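Local coordinates for ABC transporter substrate-binding protein (Vibrio cholerae, PDB 3LKV) that probably serves as the substrate-binding protein of an ABC transporter and holds a phenylalanine between its two lobes, at residues 64-69 with 86-91; 207-212 with 231-236; 105-110 with 115-120; 31-36 with 252-257. One frame throughout, in Å; residues are numbered along the deposited sequence.

How the interactions relate
Interactions 1, 3 and 4 belong to the lobe built on the parallel sheet, whereas interaction 2 lies in the second lobe, about 35 Å from interaction 1 between centres. Interactions 1 and 3 meet through Asn116, whose ND2 lies 2.9 Å from Ile91 O. Interactions 3 and 4 meet where Tyr253 packs against residues 118-120. Interaction 4 joins segments 216 residues apart, so the other three all fall within the loop it closes. The bound phenylalanine lies about 8 Å from the side chain of Leu106 in interaction 3 and about 9 Å from that of Ile209 in interaction 2, so these two contacts flank the ligand from different lobes.

Interaction 1. Residues 64-69 with 86-91; sequences QFVGEN and SATKTI
Val66 carries its whole side of this contact, spreading its two methyls over Ala87, Thr88 and Ile91. The close-packed part belongs to CG2, which sits 3.8 Å from Ala87 CB and also 3.8 Å from Thr88 CB, close beside the Ala87 carbonyl oxygen. The other methyl, CG1, is placed anti to the backbone N (chi1 165°), and from there it meets the end of Ile91, with CD1 4.2 Å away. That side is looser, and Ile91 CD1 lies just as near, at 4.1 Å, to Val66 O. Beyond it the contact opens toward solvent: Gly67 and Asn69 in the type I turn that starts at Val66, and Lys89 and Thr90 in the facing bend, are exposed.

The bend itself is shaped by an ST motif. Thr88 OG1 accepts a nearly straight hydrogen bond from Ile91 N (3.1 Å, 163°), which turns the chain just past helix 78-87 and brings Ile91 back toward Val66. Asn116 ND2 holds the bend from outside, bonding to Thr88 O and Ile91 O. Beneath, Leu73 of strand 72-76 touches Val66, Thr88 and Ile91 alike, so the ends of helices 55-66 and 78-87 come together over the strand that links them, as in a Rossmann-like alpha/beta lobe. With no hydrogen bond running between the two segments, their cohesion rests on apolar shape, while the Thr88-Ile91 bond shapes its own segment.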
loop_
_atom_site.group_PDB
_atom_site.type_symbol
_atom_site.label_atom_id
_atom_site.label_comp_id
_atom_site.label_asym_id
_atom_site.label_seq_id
_atom_site.Cartn_x
_atom_site.Cartn_y
_atom_site.Cartn_z
ATOM N N GLN A 64 18.189 -3.140 -12.038
ATOM C CA GLN A 64 18.243 -2.650 -10.652
ATOM C C GLN A 64 17.778 -3.749 -9.734
ATOM O O GLN A 64 18.415 -4.016 -8.732
ATOM C CB GLN A 64 17.276 -1.484 -10.481
ATOM C CG GLN A 64 17.412 -0.761 -9.133
ATOM C CD GLN A 64 17.006 0.717 -9.295
ATOM O OE1 GLN A 64 15.962 1.055 -9.910
ATOM N NE2 GLN A 64 17.854 1.605 -8.791
ATOM N N PHE A 65 16.660 -4.392 -10.099
ATOM C CA PHE A 65 16.112 -5.448 -9.248
ATOM C C PHE A 65 17.076 -6.619 -9.145
ATOM O O PHE A 65 17.296 -7.159 -8.049
ATOM C CB PHE A 65 14.772 -5.987 -9.769
ATOM C CG PHE A 65 13.563 -5.189 -9.373
ATOM C CD1 PHE A 65 13.571 -4.292 -8.329
ATOM C CD2 PHE A 65 12.372 -5.395 -10.031
ATOM C CE1 PHE A 65 12.408 -3.555 -7.989
ATOM C CE2 PHE A 65 11.227 -4.704 -9.660
ATOM C CZ PHE A 65 11.260 -3.791 -8.653
ATOM N N VAL A 66 17.661 -7.028 -10.267
ATOM C CA VAL A 66 18.615 -8.137 -10.189
ATOM C C VAL A 66 19.798 -7.815 -9.257
ATOM O O VAL A 66 20.268 -8.665 -8.587
ATOM C CB VAL A 66 19.116 -8.604 -11.571
ATOM C CG1 VAL A 66 20.382 -9.505 -11.395
ATOM C CG2 VAL A 66 17.958 -9.329 -12.293
ATOM N N GLY A 67 20.230 -6.570 -9.210
ATOM C CA GLY A 67 21.329 -6.200 -8.345
ATOM C C GLY A 67 20.984 -6.140 -6.853
ATOM O O GLY A 67 21.866 -5.993 -6.084
ATOM N N GLU A 68 19.701 -6.190 -6.477
ATOM C CA GLU A 68 19.256 -6.204 -5.092
ATOM C C GLU A 68 18.986 -7.650 -4.590
ATOM O O GLU A 68 18.394 -7.836 -3.526
ATOM C CB GLU A 68 17.964 -5.367 -4.981
ATOM C CG GLU A 68 18.154 -3.883 -5.224
ATOM C CD GLU A 68 16.831 -3.095 -5.384
ATOM O OE1 GLU A 68 15.693 -3.671 -5.327
ATOM O OE2 GLU A 68 16.938 -1.870 -5.581
ATOM N N ASN A 69 19.391 -8.661 -5.348
ATOM C CA ASN A 69 19.222 -10.044 -4.917
ATOM C C ASN A 69 17.870 -10.411 -4.238
ATOM O O ASN A 69 17.803 -10.763 -3.078
ATOM C CB ASN A 69 20.410 -10.404 -4.048
ATOM C CG ASN A 69 21.732 -9.959 -4.706
ATOM O OD1 ASN A 69 22.022 -10.318 -5.853
ATOM N ND2 ASN A 69 22.482 -9.101 -4.018
ATOM N N SER A 86 16.157 -11.451 -19.658
ATOM C CA SER A 86 17.447 -10.980 -20.146
ATOM C C SER A 86 18.449 -10.663 -18.993
ATOM O O SER A 86 19.658 -10.930 -19.075
ATOM C CB SER A 86 17.198 -9.813 -21.102
ATOM O OG SER A 86 18.438 -9.190 -21.304
ATOM N N ALA A 87 17.925 -10.163 -17.869
ATOM C CA ALA A 87 18.763 -9.653 -16.760
ATOM C C ALA A 87 19.205 -10.719 -15.788
ATOM O O ALA A 87 20.191 -10.544 -15.008
ATOM C CB ALA A 87 17.997 -8.539 -16.010
ATOM N N THR A 88 18.498 -11.840 -15.783
ATOM C CA THR A 88 18.942 -12.957 -14.971
ATOM C C THR A 88 18.567 -14.323 -15.527
ATOM O O THR A 88 17.456 -14.531 -15.961
ATOM C CB THR A 88 18.417 -12.881 -13.516
ATOM O OG1 THR A 88 19.047 -13.927 -12.746
ATOM C CG2 THR A 88 16.884 -13.082 -13.456
ATOM N N LYS A 89 19.508 -15.254 -15.440
ATOM C CA LYS A 89 19.285 -16.653 -15.814
ATOM C C LYS A 89 19.143 -17.614 -14.625
ATOM O O LYS A 89 19.030 -18.821 -14.841
ATOM C CB LYS A 89 20.497 -17.175 -16.646
ATOM C CG LYS A 89 20.917 -16.313 -17.831
ATOM C CD LYS A 89 19.792 -16.128 -18.861
ATOM C CE LYS A 89 20.110 -14.898 -19.777
ATOM N NZ LYS A 89 18.995 -14.643 -20.707
ATOM N N THR A 90 19.188 -17.104 -13.406
ATOM C CA THR A 90 19.300 -17.922 -12.205
ATOM C C THR A 90 18.329 -17.523 -11.095
ATOM O O THR A 90 17.882 -18.355 -10.299
ATOM C CB THR A 90 20.679 -17.743 -11.607
ATOM O OG1 THR A 90 20.932 -16.341 -11.512
ATOM C CG2 THR A 90 21.765 -18.361 -12.514
ATOM N N ILE A 91 18.066 -16.235 -10.942
ATOM C CA ILE A 91 17.030 -15.817 -9.981
ATOM C C ILE A 91 15.691 -16.262 -10.532
ATOM O O ILE A 91 15.367 -16.011 -11.677
ATOM C CB ILE A 91 17.033 -14.291 -9.706
ATOM C CG1 ILE A 91 18.460 -13.846 -9.274
ATOM C CG2 ILE A 91 16.018 -13.957 -8.658
ATOM C CD1 ILE A 91 18.521 -12.344 -8.964
#

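Interaction 2. Residues 207-212 with 231-236; sequences SAIEGM and VERGAI
A small contact, partly apolar and partly ionic, joins Ile209 and Glu210 in the first turn of helix 209-218 to Arg233, just past the end of helix 228-232 in the second lobe. The motif behind it is a Schellman ending. Gly234, with its positive phi of 120°, is the C-prime residue: its N bonds to Val231 O at 3.0 Å, while Ala235 N reaches back to Tyr230 O. That closure stops the helix and leaves Arg233 with its side chain directed at the neighbouring helix; the chain then runs on toward strand 237-240, and Ile236, just before it, is bonded through its backbone to Val223.

The inner part of the contact is apolar. Ile209 is buried and also rests on Ala199 of strand 196-199, and its CG2 meets Arg233 CG at 3.9 Å. Arg233 is bent at its second torsion (chi2 -64°), which folds the aliphatic part of the chain past Ile209 and on to Glu210, whose carboxylate carbon lies 4.0 Å from Arg233 CD.

Farther out, where both residues are exposed, the opposite charges attract without a directed hydrogen bond. The carboxylate and guanidinium planes are nearly parallel, 15° apart, but offset, so that of the two carboxylate oxygens OE2 alone lies over the face. Glu210 OE2 sits 3.4 Å above the plane of the Arg233 guanidinium, displaced toward its rim, and with the oxygen so far out of that plane the salt bridge to NH2 is long, at 3.6 Å.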
loop_
_atom_site.group_PDB
_atom_site.type_symbol
_atom_site.label_atom_id
_atom_site.label_comp_id
_atom_site.label_asym_id
_atom_site.label_seq_id
_atom_site.Cartn_x
_atom_site.Cartn_y
_atom_site.Cartn_z
ATOM N N SER A 207 -3.688 1.095 -22.054
ATOM C CA SER A 207 -3.360 2.337 -21.382
ATOM C C SER A 207 -3.969 3.561 -22.083
ATOM O O SER A 207 -3.915 4.658 -21.569
ATOM C CB SER A 207 -1.834 2.456 -21.277
ATOM O OG SER A 207 -1.321 2.846 -22.555
ATOM N N ALA A 208 -4.554 3.375 -23.255
ATOM C CA ALA A 208 -5.160 4.441 -24.010
ATOM C C ALA A 208 -6.600 4.100 -24.391
ATOM O O ALA A 208 -7.113 4.634 -25.351
ATOM C CB ALA A 208 -4.336 4.703 -25.272
ATOM N N ILE A 209 -7.245 3.219 -23.645
ATOM C CA ILE A 209 -8.549 2.712 -24.025
ATOM C C ILE A 209 -9.581 3.858 -24.082
ATOM O O ILE A 209 -10.442 3.877 -24.961
ATOM C CB ILE A 209 -8.989 1.553 -23.075
ATOM C CG1 ILE A 209 -10.244 0.849 -23.576
ATOM C CG2 ILE A 209 -9.218 2.046 -21.623
ATOM C CD1 ILE A 209 -10.055 0.013 -24.798
ATOM N N GLU A 210 -9.460 4.847 -23.200
ATOM C CA GLU A 210 -10.385 5.996 -23.222
ATOM C C GLU A 210 -10.323 6.736 -24.557
ATOM O O GLU A 210 -11.349 7.100 -25.102
ATOM C CB GLU A 210 -10.169 6.947 -22.030
ATOM C CG GLU A 210 -10.260 6.200 -20.663
ATOM C CD GLU A 210 -10.818 7.023 -19.485
ATOM O OE1 GLU A 210 -11.747 7.852 -19.697
ATOM O OE2 GLU A 210 -10.343 6.798 -18.335
ATOM N N GLY A 211 -9.112 6.945 -25.066
ATOM C CA GLY A 211 -8.929 7.592 -26.350
ATOM C C GLY A 211 -9.444 6.723 -27.498
ATOM O O GLY A 211 -10.025 7.232 -28.473
HETATM N N MSE A 212 -9.257 5.410 -27.393
HETATM C CA MSE A 212 -9.809 4.530 -28.409
HETATM C C MSE A 212 -11.334 4.688 -28.450
HETATM O O MSE A 212 -11.930 4.744 -29.508
HETATM C CB MSE A 212 -9.432 3.079 -28.180
HETATM C CG MSE A 212 -10.209 2.096 -29.006
HETATM SE SE MSE A 212 -9.562 0.249 -28.814
HETATM C CE MSE A 212 -8.009 0.402 -30.061
ATOM N N VAL A 231 -14.812 -2.793 -20.872
ATOM C CA VAL A 231 -16.267 -2.623 -20.855
ATOM C C VAL A 231 -16.591 -1.523 -19.857
ATOM O O VAL A 231 -17.445 -0.652 -20.119
ATOM C CB VAL A 231 -17.028 -3.948 -20.555
ATOM C CG1 VAL A 231 -16.839 -4.387 -19.115
ATOM C CG2 VAL A 231 -18.493 -3.787 -20.758
ATOM N N GLU A 232 -15.835 -1.504 -18.758
ATOM C CA GLU A 232 -15.956 -0.447 -17.754
ATOM C C GLU A 232 -15.785 0.940 -18.396
ATOM O O GLU A 232 -16.394 1.897 -17.924
ATOM C CB GLU A 232 -14.959 -0.648 -16.587
ATOM C CG GLU A 232 -15.424 -1.704 -15.545
ATOM C CD GLU A 232 -14.283 -2.343 -14.713
ATOM O OE1 GLU A 232 -13.148 -1.807 -14.662
ATOM O OE2 GLU A 232 -14.537 -3.398 -14.094
ATOM N N ARG A 233 -15.011 1.062 -19.486
ATOM C CA ARG A 233 -14.767 2.382 -20.079
ATOM C C ARG A 233 -15.580 2.636 -21.315
ATOM O O ARG A 233 -15.307 3.608 -22.004
ATOM C CB ARG A 233 -13.292 2.531 -20.469
ATOM C CG ARG A 233 -12.329 2.483 -19.310
ATOM C CD ARG A 233 -12.534 3.646 -18.350
ATOM N NE ARG A 233 -11.622 3.402 -17.242
ATOM C CZ ARG A 233 -11.558 4.082 -16.093
ATOM N NH1 ARG A 233 -10.631 3.728 -15.189
ATOM N NH2 ARG A 233 -12.396 5.101 -15.842
ATOM N N GLY A 234 -16.499 1.740 -21.660
ATOM C CA GLY A 234 -17.398 1.970 -22.811
ATOM C C GLY A 234 -17.398 1.013 -23.993
ATOM O O GLY A 234 -18.139 1.217 -24.935
ATOM N N ALA A 235 -16.589 -0.037 -23.960
ATOM C CA ALA A 235 -16.793 -1.148 -24.878
ATOM C C ALA A 235 -18.225 -1.668 -24.659
ATOM O O ALA A 235 -18.721 -1.673 -23.547
ATOM C CB ALA A 235 -15.775 -2.269 -24.618
ATOM N N ILE A 236 -18.885 -2.122 -25.700
ATOM C CA ILE A 236 -20.237 -2.678 -25.513
ATOM C C ILE A 236 -20.306 -4.042 -24.809
ATOM O O ILE A 236 -21.283 -4.357 -24.132
ATOM C CB ILE A 236 -21.002 -2.728 -26.828
ATOM C CG1 ILE A 236 -20.370 -3.682 -27.828
ATOM C CG2 ILE A 236 -21.087 -1.327 -27.390
ATOM C CD1 ILE A 236 -21.212 -3.820 -29.103
#

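Interaction 3. Residues 105-110 with 115-120; sequences KLVKQL and KNVTGL
Strand 117-121 of the parallel sheet receives the irregular loop that precedes it, and the meeting point is Val117, covered by Leu106 and Val107. The loop does not pair with the strand. Instead, the Leu106 carbonyl oxygen lies over the branch of Val117, 3.6 Å from CB and equally near CG1, with CG2 only slightly farther off. Val107 comes in at an oblique angle with one methyl. Its CG1, anti to the carbonyl carbon (chi1 -60°), packs 4.0 Å from Val117 CG1 and 3.8 Å from the Val117 carbonyl oxygen, so a single methyl spans both the side chain and the backbone of the strand residue. Leu106 adds a more distant touch, its CB standing 4.4 Å from Val117 CG1.

All three residues are buried, and Phe95 of the adjoining strand 93-98 touches each of them. Val85 of helix 78-87 covers Leu106 and Val117 as well, which makes the loop part of the packing between sheet and helix. The loop continues from here toward a metal site: the side chain of Val107 is about 9 Å from that of Glu111, which binds a zinc ion together with Asp267, and Leu110 is bonded through its backbone to Val268 nearby. Thr118, whose CB is directed away from the loop, bonds through OG1 to Leu266 O.

Because no hydrogen bond crosses between the two segments, the loop is fitted to the strand by apolar surface, with peptide oxygens lying against methyl and methine groups as part of that fit.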
loop_
_atom_site.group_PDB
_atom_site.type_symbol
_atom_site.label_atom_id
_atom_site.label_comp_id
_atom_site.label_asym_id
_atom_site.label_seq_id
_atom_site.Cartn_x
_atom_site.Cartn_y
_atom_site.Cartn_z
ATOM N N LYS A 105 9.344 -15.834 -25.936
ATOM C CA LYS A 105 10.699 -16.331 -25.602
ATOM C C LYS A 105 11.040 -16.315 -24.131
ATOM O O LYS A 105 12.189 -16.237 -23.736
ATOM C CB LYS A 105 11.783 -15.582 -26.411
ATOM C CG LYS A 105 11.569 -15.768 -27.954
ATOM C CD LYS A 105 12.718 -15.185 -28.836
ATOM C CE LYS A 105 12.474 -15.510 -30.377
ATOM N NZ LYS A 105 13.338 -14.729 -31.371
ATOM N N LEU A 106 10.032 -16.424 -23.307
ATOM C CA LEU A 106 10.235 -16.546 -21.894
ATOM C C LEU A 106 10.510 -17.991 -21.481
ATOM O O LEU A 106 11.297 -18.240 -20.554
ATOM C CB LEU A 106 8.970 -16.077 -21.197
ATOM C CG LEU A 106 8.530 -14.674 -21.502
ATOM C CD1 LEU A 106 7.268 -14.413 -20.665
ATOM C CD2 LEU A 106 9.695 -13.684 -21.221
ATOM N N VAL A 107 9.818 -18.925 -22.128
ATOM C CA VAL A 107 10.038 -20.336 -21.939
ATOM C C VAL A 107 10.102 -21.075 -23.294
ATOM O O VAL A 107 9.468 -20.672 -24.278
ATOM C CB VAL A 107 8.938 -20.958 -21.041
ATOM C CG1 VAL A 107 8.895 -20.290 -19.631
ATOM C CG2 VAL A 107 7.599 -20.920 -21.724
ATOM N N LYS A 108 10.840 -22.184 -23.346
ATOM C CA LYS A 108 10.873 -23.003 -24.563
ATOM C C LYS A 108 9.520 -23.715 -24.796
ATOM O O LYS A 108 9.086 -23.933 -25.923
ATOM C CB LYS A 108 12.014 -24.015 -24.445
ATOM C CG LYS A 108 12.379 -24.606 -25.825
ATOM C CD LYS A 108 13.381 -25.764 -25.792
ATOM C CE LYS A 108 13.147 -26.661 -27.019
ATOM N NZ LYS A 108 14.295 -27.517 -27.319
ATOM N N GLN A 109 8.861 -24.104 -23.718
ATOM C CA GLN A 109 7.533 -24.728 -23.801
ATOM C C GLN A 109 6.850 -24.596 -22.435
ATOM O O GLN A 109 7.491 -24.378 -21.421
ATOM C CB GLN A 109 7.629 -26.226 -24.212
ATOM C CG GLN A 109 8.177 -27.200 -23.129
ATOM C CD GLN A 109 9.706 -27.215 -23.057
ATOM O OE1 GLN A 109 10.379 -27.174 -24.064
ATOM N NE2 GLN A 109 10.244 -27.299 -21.863
ATOM N N LEU A 110 5.551 -24.773 -22.420
ATOM C CA LEU A 110 4.782 -24.624 -21.180
ATOM C C LEU A 110 4.998 -25.775 -20.167
ATOM O O LEU A 110 5.049 -25.524 -18.975
ATOM C CB LEU A 110 3.320 -24.472 -21.515
ATOM C CG LEU A 110 3.010 -23.299 -22.452
ATOM C CD1 LEU A 110 1.515 -23.364 -22.862
ATOM C CD2 LEU A 110 3.405 -21.958 -21.827
ATOM N N LYS A 115 14.109 -23.955 -16.983
ATOM C CA LYS A 115 15.168 -23.047 -16.574
ATOM C C LYS A 115 14.752 -22.227 -15.338
ATOM O O LYS A 115 14.147 -22.794 -14.423
ATOM C CB LYS A 115 15.607 -22.197 -17.756
ATOM C CG LYS A 115 16.148 -23.033 -18.907
ATOM C CD LYS A 115 16.231 -22.117 -20.141
ATOM C CE LYS A 115 17.551 -22.249 -20.875
ATOM N NZ LYS A 115 17.407 -23.129 -22.072
ATOM N N ASN A 116 15.114 -20.941 -15.267
ATOM C CA ASN A 116 14.713 -20.119 -14.094
ATOM C C ASN A 116 13.353 -19.411 -14.199
ATOM O O ASN A 116 13.017 -18.573 -13.379
ATOM C CB ASN A 116 15.807 -19.099 -13.762
ATOM C CG ASN A 116 15.933 -18.003 -14.834
ATOM O OD1 ASN A 116 15.955 -18.274 -16.030
ATOM N ND2 ASN A 116 16.034 -16.786 -14.395
ATOM N N VAL A 117 12.564 -19.764 -15.197
ATOM C CA VAL A 117 11.347 -19.042 -15.538
ATOM C C VAL A 117 10.120 -19.942 -15.556
ATOM O O VAL A 117 10.160 -21.055 -16.087
ATOM C CB VAL A 117 11.457 -18.402 -16.958
ATOM C CG1 VAL A 117 10.279 -17.393 -17.200
ATOM C CG2 VAL A 117 12.803 -17.698 -17.139
ATOM N N THR A 118 9.039 -19.446 -14.967
ATOM C CA THR A 118 7.749 -20.105 -14.985
ATOM C C THR A 118 6.674 -19.082 -14.760
ATOM O O THR A 118 6.998 -17.911 -14.626
ATOM C CB THR A 118 7.611 -21.218 -13.924
ATOM O OG1 THR A 118 6.407 -21.972 -14.210
ATOM C CG2 THR A 118 7.544 -20.653 -12.563
ATOM N N GLY A 119 5.410 -19.514 -14.729
ATOM C CA GLY A 119 4.322 -18.589 -14.389
ATOM C C GLY A 119 2.980 -18.835 -15.048
ATOM O O GLY A 119 2.603 -19.960 -15.297
ATOM N N LEU A 120 2.262 -17.770 -15.321
ATOM C CA LEU A 120 0.860 -17.847 -15.727
ATOM C C LEU A 120 0.600 -17.050 -17.008
ATOM O O LEU A 120 0.986 -15.876 -17.138
ATOM C CB LEU A 120 -0.021 -17.320 -14.620
ATOM C CG LEU A 120 -0.593 -18.285 -13.580
ATOM C CD1 LEU A 120 -0.847 -17.721 -12.138
ATOM C CD2 LEU A 120 -1.926 -18.820 -14.155
#

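Interaction 4. Residues 31-36 with 252-257; sequences DGLKAK and DYVAAI
Lys36 reaches over helix 243-258 and touches it twice, first with its aliphatic chain and then with its charge. Its CG lies 4.0 Å from Ala255 CB. Farther along, Lys36 NZ makes a salt bridge with Asp252 OD1 at 3.6 Å, the two side chains crossing at about a right angle; the approach of Lys36 CE to the same OD1, 3.0 Å, is a tight spot. A bend at the second torsion (chi2 -70°) directs the lysine this way. A water gives the charge another link: it accepts from Lys36 NZ at 3.0 Å and donates to the Asp252 backbone O at 2.7 Å.

On the buried side, Leu33 CD2 meets Val254 CG1 at 3.9 Å, these side chains too being nearly perpendicular. Leu33 of helix 20-35, near the start of the chain, and Lys36 just past its end thus pack on a helix more than two hundred residues later. That helix belongs to the first lobe because the chain has passed through the second lobe and returned, as expected of the type 1 periplasmic-binding-protein fold.

Behind the contact, Val254 rests on Val74 and Val94 of the parallel sheet, which sets the depth of the later helix. Along the same pair of helices, Asp31 OD2 is hydrogen-bonded to Tyr244 OH and OD1 to Gln27 NE2. Tyr253, turned to strand 117-121, bonds through its hydroxyl to the backbone O of Asp267, a zinc-binding residue.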
loop_
_atom_site.group_PDB
_atom_site.type_symbol
_atom_site.label_atom_id
_atom_site.label_comp_id
_atom_site.label_asym_id
_atom_site.label_seq_id
_atom_site.Cartn_x
_atom_site.Cartn_y
_atom_site.Cartn_z
ATOM N N ASP A 31 -2.421 -10.191 -2.046
ATOM C CA ASP A 31 -3.412 -10.833 -1.156
ATOM C C ASP A 31 -3.191 -12.340 -1.102
ATOM O O ASP A 31 -3.298 -12.954 -0.048
ATOM C CB ASP A 31 -4.843 -10.543 -1.612
ATOM C CG ASP A 31 -5.193 -9.027 -1.602
ATOM O OD1 ASP A 31 -4.419 -8.227 -1.029
ATOM O OD2 ASP A 31 -6.254 -8.661 -2.174
ATOM N N GLY A 32 -2.828 -12.936 -2.230
ATOM C CA GLY A 32 -2.557 -14.366 -2.242
ATOM C C GLY A 32 -1.322 -14.701 -1.412
ATOM O O GLY A 32 -1.296 -15.724 -0.715
ATOM N N LEU A 33 -0.305 -13.843 -1.467
ATOM C CA LEU A 33 0.903 -14.066 -0.627
ATOM C C LEU A 33 0.536 -13.965 0.862
ATOM O O LEU A 33 0.914 -14.810 1.656
ATOM C CB LEU A 33 2.002 -13.078 -0.970
ATOM C CG LEU A 33 2.749 -13.414 -2.261
ATOM C CD1 LEU A 33 3.667 -12.301 -2.615
ATOM C CD2 LEU A 33 3.511 -14.749 -2.060
ATOM N N LYS A 34 -0.294 -12.997 1.207
ATOM C CA LYS A 34 -0.788 -12.900 2.577
ATOM C C LYS A 34 -1.480 -14.189 3.021
ATOM O O LYS A 34 -1.161 -14.705 4.068
ATOM C CB LYS A 34 -1.786 -11.747 2.697
ATOM C CG LYS A 34 -2.207 -11.421 4.156
ATOM C CD LYS A 34 -2.751 -9.958 4.191
ATOM C CE LYS A 34 -2.815 -9.357 5.596
ATOM N NZ LYS A 34 -3.659 -10.198 6.485
ATOM N N ALA A 35 -2.409 -14.699 2.223
ATOM C CA ALA A 35 -3.086 -15.949 2.567
ATOM C C ALA A 35 -2.084 -17.113 2.689
ATOM O O ALA A 35 -2.313 -18.034 3.432
ATOM C CB ALA A 35 -4.250 -16.267 1.550
ATOM N N LYS A 36 -0.941 -17.057 2.009
ATOM C CA LYS A 36 0.098 -18.100 2.167
ATOM C C LYS A 36 1.039 -17.852 3.352
ATOM O O LYS A 36 2.026 -18.555 3.484
ATOM C CB LYS A 36 0.973 -18.203 0.900
ATOM C CG LYS A 36 0.267 -18.633 -0.410
ATOM C CD LYS A 36 -0.118 -20.082 -0.314
ATOM C CE LYS A 36 -0.522 -20.651 -1.641
ATOM N NZ LYS A 36 -0.345 -22.126 -1.562
ATOM N N ASP A 252 0.709 -18.746 -5.559
ATOM C CA ASP A 252 1.048 -20.146 -5.446
ATOM C C ASP A 252 2.412 -20.454 -6.006
ATOM O O ASP A 252 3.142 -21.190 -5.392
ATOM C CB ASP A 252 0.069 -21.074 -6.197
ATOM C CG ASP A 252 -1.334 -21.072 -5.621
ATOM O OD1 ASP A 252 -1.565 -20.529 -4.503
ATOM O OD2 ASP A 252 -2.229 -21.641 -6.308
ATOM N N TYR A 253 2.746 -19.934 -7.183
ATOM C CA TYR A 253 4.064 -20.163 -7.758
ATOM C C TYR A 253 5.164 -19.516 -6.887
ATOM O O TYR A 253 6.195 -20.120 -6.514
ATOM C CB TYR A 253 4.128 -19.562 -9.200
ATOM C CG TYR A 253 3.425 -20.355 -10.297
ATOM C CD1 TYR A 253 4.154 -21.186 -11.160
ATOM C CD2 TYR A 253 2.062 -20.250 -10.499
ATOM C CE1 TYR A 253 3.555 -21.939 -12.139
ATOM C CE2 TYR A 253 1.408 -21.043 -11.523
ATOM C CZ TYR A 253 2.174 -21.870 -12.331
ATOM O OH TYR A 253 1.603 -22.608 -13.351
ATOM N N VAL A 254 4.965 -18.250 -6.564
ATOM C CA VAL A 254 5.943 -17.551 -5.734
ATOM C C VAL A 254 6.163 -18.299 -4.392
ATOM O O VAL A 254 7.286 -18.551 -4.009
ATOM C CB VAL A 254 5.518 -16.111 -5.498
ATOM C CG1 VAL A 254 6.439 -15.460 -4.491
ATOM C CG2 VAL A 254 5.504 -15.327 -6.819
ATOM N N ALA A 255 5.100 -18.711 -3.712
ATOM C CA ALA A 255 5.288 -19.415 -2.431
ATOM C C ALA A 255 6.014 -20.740 -2.637
ATOM O O ALA A 255 6.893 -21.090 -1.840
ATOM C CB ALA A 255 3.989 -19.624 -1.645
ATOM N N ALA A 256 5.677 -21.466 -3.708
ATOM C CA ALA A 256 6.307 -22.768 -3.927
ATOM C C ALA A 256 7.796 -22.534 -4.152
ATOM O O ALA A 256 8.629 -23.253 -3.626
ATOM C CB ALA A 256 5.640 -23.517 -5.119
ATOM N N ILE A 257 8.151 -21.479 -4.858
ATOM C CA ILE A 257 9.572 -21.238 -5.128
ATOM C C ILE A 257 10.303 -20.867 -3.844
ATOM O O ILE A 257 11.424 -21.314 -3.571
ATOM C CB ILE A 257 9.746 -20.156 -6.225
ATOM C CG1 ILE A 257 9.269 -20.755 -7.552
ATOM C CG2 ILE A 257 11.198 -19.635 -6.322
ATOM C CD1 ILE A 257 9.082 -19.801 -8.726
HETATM O O HOH W 1 2.087 -22.583 -3.304
#